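Long-range contact in CofB (Escherichia coli, PDB 5AX6), which serves as a minor pilin of the CFA/III type IVb pilus of enterotoxigenic E. coli, forms a homotrimer and probably takes part in pilus assembly: residues Ser49-Lys61 with Ser72-Phe86. Sequence-based numbering, arbitrary orientation.
With ACT (acetate ion), chain B.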
ATOM      1  N   SER A  49      23.096  30.088 -23.404  1.00 29.60           N
ATOM      2  CA  SER A  49      22.998  31.542 -23.424  1.00 34.63           C
ATOM      3  C   SER A  49      23.134  32.145 -22.038  1.00 33.99           C
ATOM      4  O   SER A  49      23.039  33.358 -21.875  1.00 33.98           O
ATOM      5  CB  SER A  49      21.673  31.979 -24.048  1.00 34.32           C
ATOM      6  OG  SER A  49      20.585  31.487 -23.293  1.00 36.18           O
ATOM      7  N   SER A  50      23.344  31.305 -21.030  1.00 33.15           N
ATOM      8  CA  SER A  50      23.473  31.827 -19.673  1.00 30.50           C
ATOM      9  C   SER A  50      24.767  32.616 -19.526  1.00 32.23           C
ATOM     10  O   SER A  50      25.674  32.515 -20.362  1.00 32.93           O
ATOM     11  CB  SER A  50      23.434  30.699 -18.634  1.00 27.02           C
ATOM     12  OG  SER A  50      22.144  30.134 -18.531  1.00 28.24           O
ATOM     13  N   GLY A  51      24.845  33.407 -18.461  1.00 28.41           N
ATOM     14  CA  GLY A  51      26.060  34.135 -18.157  1.00 26.85           C
ATOM     15  C   GLY A  51      26.687  33.654 -16.865  1.00 24.98           C
ATOM     16  O   GLY A  51      26.282  32.637 -16.293  1.00 22.82           O
ATOM     17  N   ILE A  52      27.690  34.394 -16.417  1.00 22.34           N
ATOM     18  CA  ILE A  52      28.359  34.152 -15.141  1.00 27.22           C
ATOM     19  C   ILE A  52      27.368  34.202 -13.980  1.00 23.53           C
ATOM     20  O   ILE A  52      26.504  35.073 -13.952  1.00 23.88           O
ATOM     21  CB  ILE A  52      29.470  35.204 -14.926  1.00 27.33           C
ATOM     22  CG1 ILE A  52      30.559  35.036 -15.992  1.00 31.69           C
ATOM     23  CG2 ILE A  52      30.035  35.130 -13.514  1.00 28.00           C
ATOM     24  CD1 ILE A  52      31.685  36.063 -15.903  1.00 38.03           C
ATOM     25  N   PRO A  53      27.483  33.282 -12.999  1.00 19.57           N
ATOM     26  CA  PRO A  53      28.441  32.192 -12.805  1.00 19.95           C
ATOM     27  C   PRO A  53      27.952  30.841 -13.333  1.00 17.42           C
ATOM     28  O   PRO A  53      28.624  29.828 -13.134  1.00 19.77           O
ATOM     29  CB  PRO A  53      28.568  32.133 -11.292  1.00 21.27           C
ATOM     30  CG  PRO A  53      27.133  32.393 -10.831  1.00 22.09           C
ATOM     31  CD  PRO A  53      26.576  33.406 -11.837  1.00 23.93           C
ATOM     32  N   TYR A  54      26.789  30.821 -13.969  1.00 17.00           N
ATOM     33  CA  TYR A  54      26.185  29.555 -14.357  1.00 17.08           C
ATOM     34  C   TYR A  54      26.993  28.825 -15.403  1.00 19.04           C
ATOM     35  O   TYR A  54      27.016  27.597 -15.411  1.00 21.50           O
ATOM     36  CB  TYR A  54      24.784  29.771 -14.906  1.00 18.31           C
ATOM     37  CG  TYR A  54      23.826  30.363 -13.914  1.00 21.67           C
ATOM     38  CD1 TYR A  54      23.550  29.711 -12.719  1.00 19.83           C
ATOM     39  CD2 TYR A  54      23.182  31.568 -14.181  1.00 20.45           C
ATOM     40  CE1 TYR A  54      22.641  30.243 -11.808  1.00 18.15           C
ATOM     41  CE2 TYR A  54      22.275  32.102 -13.279  1.00 22.42           C
ATOM     42  CZ  TYR A  54      22.019  31.445 -12.100  1.00 18.55           C
ATOM     43  OH  TYR A  54      21.120  31.979 -11.192  1.00 25.18           O
ATOM     44  N   ILE A  55      27.621  29.571 -16.306  1.00 19.98           N
ATOM     45  CA  ILE A  55      28.376  28.930 -17.386  1.00 21.00           C
ATOM     46  C   ILE A  55      29.827  28.639 -17.015  1.00 24.82           C
ATOM     47  O   ILE A  55      30.576  28.113 -17.837  1.00 19.29           O
ATOM     48  CB  ILE A  55      28.387  29.786 -18.665  1.00 24.91           C
ATOM     49  CG1 ILE A  55      28.970  31.171 -18.382  1.00 25.01           C
ATOM     50  CG2 ILE A  55      26.996  29.878 -19.256  1.00 32.70           C
ATOM     51  CD1 ILE A  55      29.078  32.045 -19.614  1.00 33.72           C
ATOM     52  N   ASN A  56      30.235  28.996 -15.801  1.00 17.10           N
ATOM     53  CA  ASN A  56      31.609  28.751 -15.369  1.00 18.77           C
ATOM     54  C   ASN A  56      31.920  27.258 -15.296  1.00 21.91           C
ATOM     55  O   ASN A  56      31.188  26.510 -14.657  1.00 19.65           O
ATOM     56  CB  ASN A  56      31.872  29.383 -13.997  1.00 18.71           C
ATOM     57  CG  ASN A  56      31.873  30.890 -14.037  1.00 20.32           C
ATOM     58  OD1 ASN A  56      31.167  31.505 -14.838  1.00 19.50           O
ATOM     59  ND2 ASN A  56      32.680  31.497 -13.177  1.00 18.16           N
ATOM     60  N   ARG A  57      33.010  26.834 -15.934  1.00 19.32           N
ATOM     61  CA  ARG A  57      33.492  25.448 -15.824  1.00 19.66           C
ATOM     62  C   ARG A  57      34.999  25.396 -15.698  1.00 17.66           C
ATOM     63  O   ARG A  57      35.705  26.189 -16.320  1.00 17.91           O
ATOM     64  CB  ARG A  57      33.102  24.606 -17.049  1.00 17.10           C
ATOM     65  CG  ARG A  57      31.610  24.504 -17.293  1.00 21.21           C
ATOM     66  CD  ARG A  57      30.943  23.656 -16.240  1.00 17.31           C
ATOM     67  NE  ARG A  57      29.576  23.409 -16.663  1.00 19.11           N
ATOM     68  CZ  ARG A  57      28.581  24.272 -16.482  1.00 19.88           C
ATOM     69  NH1 ARG A  57      28.797  25.423 -15.849  1.00 19.26           N
ATOM     70  NH2 ARG A  57      27.369  23.979 -16.933  1.00 20.37           N
ATOM     71  N   THR A  58      35.488  24.432 -14.934  1.00 17.74           N
ATOM     72  CA  THR A  58      36.894  24.076 -15.000  1.00 18.71           C
ATOM     73  C   THR A  58      37.013  22.792 -15.828  1.00 20.69           C
ATOM     74  O   THR A  58      36.012  22.133 -16.107  1.00 21.03           O
ATOM     75  CB  THR A  58      37.501  23.901 -13.604  1.00 21.28           C
ATOM     76  OG1 THR A  58      36.878  22.789 -12.947  1.00 19.51           O
ATOM     77  CG2 THR A  58      37.266  25.178 -12.767  1.00 20.08           C
ATOM     78  N   THR A  59      38.225  22.432 -16.234  1.00 17.65           N
ATOM     79  CA  THR A  59      38.365  21.288 -17.139  1.00 22.12           C
ATOM     80  C   THR A  59      39.292  20.210 -16.588  1.00 22.87           C
ATOM     81  O   THR A  59      39.710  19.304 -17.324  1.00 28.00           O
ATOM     82  CB  THR A  59      38.883  21.731 -18.518  1.00 30.68           C
ATOM     83  OG1 THR A  59      40.148  22.375 -18.357  1.00 31.10           O
ATOM     84  CG2 THR A  59      37.907  22.699 -19.164  1.00 36.73           C
ATOM     85  N   ASN A  60      39.599  20.286 -15.299  1.00 21.52           N
ATOM     86  CA  ASN A  60      40.475  19.290 -14.681  1.00 22.76           C
ATOM     87  C   ASN A  60      39.726  18.004 -14.306  1.00 23.20           C
ATOM     88  O   ASN A  60      39.457  17.737 -13.131  1.00 22.64           O
ATOM     89  CB  ASN A  60      41.187  19.879 -13.451  1.00 21.62           C
ATOM     90  CG  ASN A  60      40.229  20.543 -12.461  1.00 19.75           C
ATOM     91  OD1 ASN A  60      39.264  21.200 -12.852  1.00 21.21           O
ATOM     92  ND2 ASN A  60      40.511  20.378 -11.178  1.00 17.50           N
ATOM     93  N   LYS A  61      39.406  17.192 -15.313  1.00 23.23           N
ATOM     94  CA  LYS A  61      38.661  15.947 -15.075  1.00 27.49           C
ATOM     95  C   LYS A  61      39.463  14.950 -14.250  1.00 21.80           C
ATOM     96  O   LYS A  61      38.905  14.190 -13.464  1.00 25.60           O
ATOM     97  CB  LYS A  61      38.252  15.296 -16.397  1.00 27.10           C
ATOM     98  CG  LYS A  61      37.409  16.163 -17.298  1.00 28.01           C
ATOM     99  CD  LYS A  61      37.016  15.360 -18.523  1.00 39.08           C
ATOM    100  CE  LYS A  61      36.274  16.196 -19.528  1.00 47.95           C
ATOM    101  NZ  LYS A  61      35.872  15.351 -20.688  1.00 54.94           N
ATOM    102  N   SER A  72      36.908  33.162 -14.435  1.00 23.52           N
ATOM    103  CA  SER A  72      35.759  32.903 -15.291  1.00 22.45           C
ATOM    104  C   SER A  72      35.547  31.397 -15.447  1.00 22.70           C
ATOM    105  O   SER A  72      34.620  30.963 -16.124  1.00 20.53           O
ATOM    106  CB  SER A  72      35.950  33.548 -16.664  1.00 31.77           C
ATOM    107  OG  SER A  72      36.803  32.751 -17.466  1.00 31.90           O
ATOM    108  N   GLU A  73      36.422  30.610 -14.831  1.00 20.66           N
ATOM    109  CA  GLU A  73      36.297  29.151 -14.866  1.00 22.19           C
ATOM    110  C   GLU A  73      35.863  28.625 -13.505  1.00 16.89           C
ATOM    111  O   GLU A  73      34.835  27.967 -13.391  1.00 20.26           O
ATOM    112  CB  GLU A  73      37.618  28.501 -15.307  1.00 22.11           C
ATOM    113  CG  GLU A  73      37.981  28.881 -16.737  1.00 20.07           C
ATOM    114  CD  GLU A  73      39.327  28.343 -17.181  1.00 34.29           C
ATOM    115  OE1 GLU A  73      40.069  27.786 -16.336  1.00 30.64           O
ATOM    116  OE2 GLU A  73      39.642  28.503 -18.380  1.00 34.22           O
ATOM    117  N   PHE A  74      36.633  28.924 -12.464  1.00 20.99           N
ATOM    118  CA  PHE A  74      36.163  28.575 -11.132  1.00 19.35           C
ATOM    119  C   PHE A  74      35.136  29.603 -10.676  1.00 19.83           C
ATOM    120  O   PHE A  74      34.936  30.640 -11.318  1.00 21.37           O
ATOM    121  CB  PHE A  74      37.317  28.447 -10.128  1.00 20.68           C
ATOM    122  CG  PHE A  74      38.055  29.725  -9.850  1.00 20.84           C
ATOM    123  CD1 PHE A  74      37.547  30.666  -8.963  1.00 24.54           C
ATOM    124  CD2 PHE A  74      39.295  29.965 -10.432  1.00 24.10           C
ATOM    125  CE1 PHE A  74      38.253  31.839  -8.681  1.00 22.42           C
ATOM    126  CE2 PHE A  74      40.010  31.129 -10.153  1.00 22.66           C
ATOM    127  CZ  PHE A  74      39.489  32.067  -9.278  1.00 21.15           C
ATOM    128  N   ILE A  75      34.480  29.307  -9.567  1.00 18.57           N
ATOM    129  CA  ILE A  75      33.474  30.203  -9.013  1.00 17.81           C
ATOM    130  C   ILE A  75      33.933  30.680  -7.640  1.00 18.70           C
ATOM    131  O   ILE A  75      34.094  29.883  -6.717  1.00 18.70           O
ATOM    132  CB  ILE A  75      32.111  29.497  -8.915  1.00 17.29           C
ATOM    133  CG1 ILE A  75      31.601  29.187 -10.326  1.00 19.30           C
ATOM    134  CG2 ILE A  75      31.088  30.361  -8.160  1.00 20.60           C
ATOM    135  CD1 ILE A  75      30.299  28.370 -10.325  1.00 20.13           C
ATOM    136  N   ASN A  76      34.165  31.976  -7.503  1.00 21.93           N
ATOM    137  CA  ASN A  76      34.594  32.498  -6.214  1.00 23.41           C
ATOM    138  C   ASN A  76      33.409  32.456  -5.257  1.00 23.01           C
ATOM    139  O   ASN A  76      32.272  32.690  -5.666  1.00 24.94           O
ATOM    140  CB  ASN A  76      35.144  33.919  -6.360  1.00 30.13           C
ATOM    141  CG  ASN A  76      36.069  34.303  -5.229  1.00 30.19           C
ATOM    142  OD1 ASN A  76      36.239  33.554  -4.262  1.00 28.42           O
ATOM    143  ND2 ASN A  76      36.671  35.478  -5.336  1.00 34.95           N
ATOM    144  N   TRP A  77      33.657  32.127  -3.995  1.00 20.97           N
ATOM    145  CA  TRP A  77      32.563  31.947  -3.040  1.00 21.75           C
ATOM    146  C   TRP A  77      32.833  32.700  -1.738  1.00 25.10           C
ATOM    147  O   TRP A  77      33.985  32.971  -1.406  1.00 26.11           O
ATOM    148  CB  TRP A  77      32.363  30.455  -2.746  1.00 18.89           C
ATOM    149  CG  TRP A  77      31.084  30.111  -1.991  1.00 20.90           C
ATOM    150  CD1 TRP A  77      30.966  29.840  -0.661  1.00 21.42           C
ATOM    151  CD2 TRP A  77      29.773  29.955  -2.550  1.00 20.33           C
ATOM    152  NE1 TRP A  77      29.659  29.546  -0.349  1.00 20.66           N
ATOM    153  CE2 TRP A  77      28.904  29.611  -1.495  1.00 20.78           C
ATOM    154  CE3 TRP A  77      29.239  30.099  -3.841  1.00 23.06           C
ATOM    155  CZ2 TRP A  77      27.535  29.399  -1.684  1.00 21.66           C
ATOM    156  CZ3 TRP A  77      27.879  29.883  -4.028  1.00 21.59           C
ATOM    157  CH2 TRP A  77      27.045  29.539  -2.957  1.00 22.95           C
ATOM    158  N   GLY A  78      31.768  33.030  -1.007  1.00 25.69           N
ATOM    159  CA  GLY A  78      31.895  33.606   0.323  1.00 27.94           C
ATOM    160  C   GLY A  78      31.932  35.127   0.358  1.00 34.74           C
ATOM    161  O   GLY A  78      31.474  35.796  -0.577  1.00 30.94           O
ATOM    162  N   ALA A  79      32.490  35.667   1.443  1.00 40.02           N
ATOM    163  CA  ALA A  79      32.557  37.113   1.667  1.00 36.29           C
ATOM    164  C   ALA A  79      33.219  37.848   0.504  1.00 34.23           C
ATOM    165  O   ALA A  79      34.241  37.408  -0.027  1.00 42.08           O
ATOM    166  CB  ALA A  79      33.303  37.408   2.962  1.00 40.22           C
ATOM    167  N   GLY A  80      32.621  38.968   0.106  1.00 34.08           N
ATOM    168  CA  GLY A  80      33.169  39.788  -0.956  1.00 31.48           C
ATOM    169  C   GLY A  80      32.676  39.419  -2.338  1.00 32.35           C
ATOM    170  O   GLY A  80      32.935  40.137  -3.304  1.00 34.99           O
ATOM    171  N   THR A  81      31.966  38.300  -2.440  1.00 25.66           N
ATOM    172  CA  THR A  81      31.421  37.863  -3.725  1.00 29.13           C
ATOM    173  C   THR A  81      29.907  38.004  -3.705  1.00 27.91           C
ATOM    174  O   THR A  81      29.307  38.084  -2.636  1.00 28.41           O
ATOM    175  CB  THR A  81      31.778  36.395  -4.046  1.00 28.51           C
ATOM    176  OG1 THR A  81      30.969  35.523  -3.246  1.00 25.18           O
ATOM    177  CG2 THR A  81      33.251  36.112  -3.768  1.00 29.75           C
ATOM    178  N   SER A  82      29.301  38.016  -4.887  1.00 26.04           N
ATOM    179  CA  SER A  82      27.851  38.136  -5.003  1.00 27.23           C
ATOM    180  C   SER A  82      27.251  36.800  -5.399  1.00 27.32           C
ATOM    181  O   SER A  82      26.033  36.667  -5.577  1.00 24.79           O
ATOM    182  CB  SER A  82      27.486  39.206  -6.033  1.00 38.89           C
ATOM    183  OG  SER A  82      28.124  40.434  -5.730  1.00 46.48           O
ATOM    184  N   THR A  83      28.122  35.805  -5.496  1.00 20.41           N
ATOM    185  CA  THR A  83      27.781  34.518  -6.088  1.00 20.12           C
ATOM    186  C   THR A  83      26.564  33.849  -5.467  1.00 23.04           C
ATOM    187  O   THR A  83      25.814  33.167  -6.166  1.00 21.10           O
ATOM    188  CB  THR A  83      28.977  33.566  -5.994  1.00 21.93           C
ATOM    189  OG1 THR A  83      30.064  34.147  -6.724  1.00 30.29           O
ATOM    190  CG2 THR A  83      28.628  32.212  -6.620  1.00 29.30           C
ATOM    191  N   ARG A  84      26.346  34.047  -4.167  1.00 19.90           N
ATOM    192  CA  ARG A  84      25.244  33.347  -3.515  1.00 19.41           C
ATOM    193  C   ARG A  84      23.886  33.696  -4.117  1.00 19.97           C
ATOM    194  O   ARG A  84      22.977  32.858  -4.135  1.00 19.00           O
ATOM    195  CB  ARG A  84      25.226  33.627  -2.001  1.00 21.63           C
ATOM    196  CG  ARG A  84      24.379  32.601  -1.249  1.00 21.41           C
ATOM    197  CD  ARG A  84      24.318  32.835   0.269  1.00 17.89           C
ATOM    198  NE  ARG A  84      23.627  31.725   0.932  1.00 17.60           N
ATOM    199  CZ  ARG A  84      24.230  30.624   1.360  1.00 22.48           C
ATOM    200  NH1 ARG A  84      25.544  30.491   1.216  1.00 20.54           N
ATOM    201  NH2 ARG A  84      23.523  29.660   1.934  1.00 19.47           N
ATOM    202  N   ILE A  85      23.734  34.913  -4.629  1.00 20.89           N
ATOM    203  CA  ILE A  85      22.430  35.320  -5.152  1.00 19.28           C
ATOM    204  C   ILE A  85      21.986  34.479  -6.343  1.00 20.23           C
ATOM    205  O   ILE A  85      20.793  34.299  -6.561  1.00 18.70           O
ATOM    206  CB  ILE A  85      22.407  36.814  -5.550  1.00 26.67           C
ATOM    207  CG1 ILE A  85      23.162  37.052  -6.853  1.00 33.37           C
ATOM    208  CG2 ILE A  85      22.963  37.684  -4.407  1.00 24.92           C
ATOM    209  CD1 ILE A  85      22.955  38.441  -7.424  1.00 40.82           C
ATOM    210  N   PHE A  86      22.932  33.925  -7.093  1.00 18.97           N
ATOM    211  CA  PHE A  86      22.556  33.130  -8.265  1.00 17.87           C
ATOM    212  C   PHE A  86      22.138  31.697  -7.926  1.00 17.13           C
ATOM    213  O   PHE A  86      21.577  30.993  -8.767  1.00 20.60           O
ATOM    214  CB  PHE A  86      23.722  33.134  -9.262  1.00 16.47           C
ATOM    215  CG  PHE A  86      24.105  34.519  -9.687  1.00 24.18           C
ATOM    216  CD1 PHE A  86      23.366  35.177 -10.655  1.00 26.71           C
ATOM    217  CD2 PHE A  86      25.157  35.195  -9.069  1.00 22.28           C
ATOM    218  CE1 PHE A  86      23.690  36.469 -11.036  1.00 30.79           C
ATOM    219  CE2 PHE A  86      25.482  36.495  -9.457  1.00 21.08           C
ATOM    220  CZ  PHE A  86      24.744  37.126 -10.431  1.00 30.55           C
TER
HETATM  221  C   ACT B 601      21.369  33.532 -16.995  1.00 40.35           C
HETATM  222  O   ACT B 601      21.093  32.532 -17.701  1.00 48.96           O
HETATM  223  OXT ACT B 601      22.590  33.855 -16.904  1.00 34.25           O
HETATM  224  CH3 ACT B 601      20.266  34.288 -16.313  1.00 38.16           C
HETATM  225  O   HOH W   1      33.158  26.365 -12.067  1.00 20.35           O
HETATM  226  O   HOH W   2      32.328  31.938 -17.144  1.00 27.19           O
HETATM  227  O   HOH W   3      34.042  28.786 -18.159  1.00 25.83           O
HETATM  228  O   HOH W   4      40.207  24.513 -15.662  1.00 29.23           O
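A type I beta turn from Pro53 to Asn56, entered through a cis peptide before Pro53, brings the loop 49-61 against 72-86, with the CA atoms of Asn56 and Glu73 4.7 Å apart. This is the pilin domain, where the short strand 75-76 forms one outer edge, within the chain, of the antiparallel sheet and pairs with strand 121-130. At one end of the contact Pro53 lays its CD over a face of the Phe86 ring, a CH-pi contact 3.7 Å from the ring centroid, while CG reaches toward Phe86 CB. Tyr54 follows Pro53 and meets the same phenylalanine: with CG anti to the carbonyl carbon (chi1 -62°), its ring swings toward Phe86, whose edge meets the tyrosine face in an offset edge-to-face pair, planes at 88°. The phenol OH donates to Phe86 O at 2.7 Å, in the carbonyl plane and on a lone pair. With an alanine in place of Tyr54, Phe86 O would probably lose this donor and the Phe86 edge its aromatic neighbour. An acetate, probably from the crystallisation liquor, lies at the edge of the Tyr54 ring, and its OXT accepts from Gly51 N.

At the other end Asn56 meets Phe74 and Ile75. Its ND2 donates to Phe74 O at 3.0 Å from above the carbonyl plane, and its CB rests 3.7 Å from Ile75 CG1. Ile75 CD1 meanwhile approaches Pro53 O. Arg57 turns away from 72-86; its NH1 donates to both Tyr54 O and Asn56 O, tying the turn together, and NH2 reaches Leu45 O and Ser137 O. A water bridges the segments, donating to Asn56 OD1 at 2.6 Å and to Ser72 O at 2.7 Å.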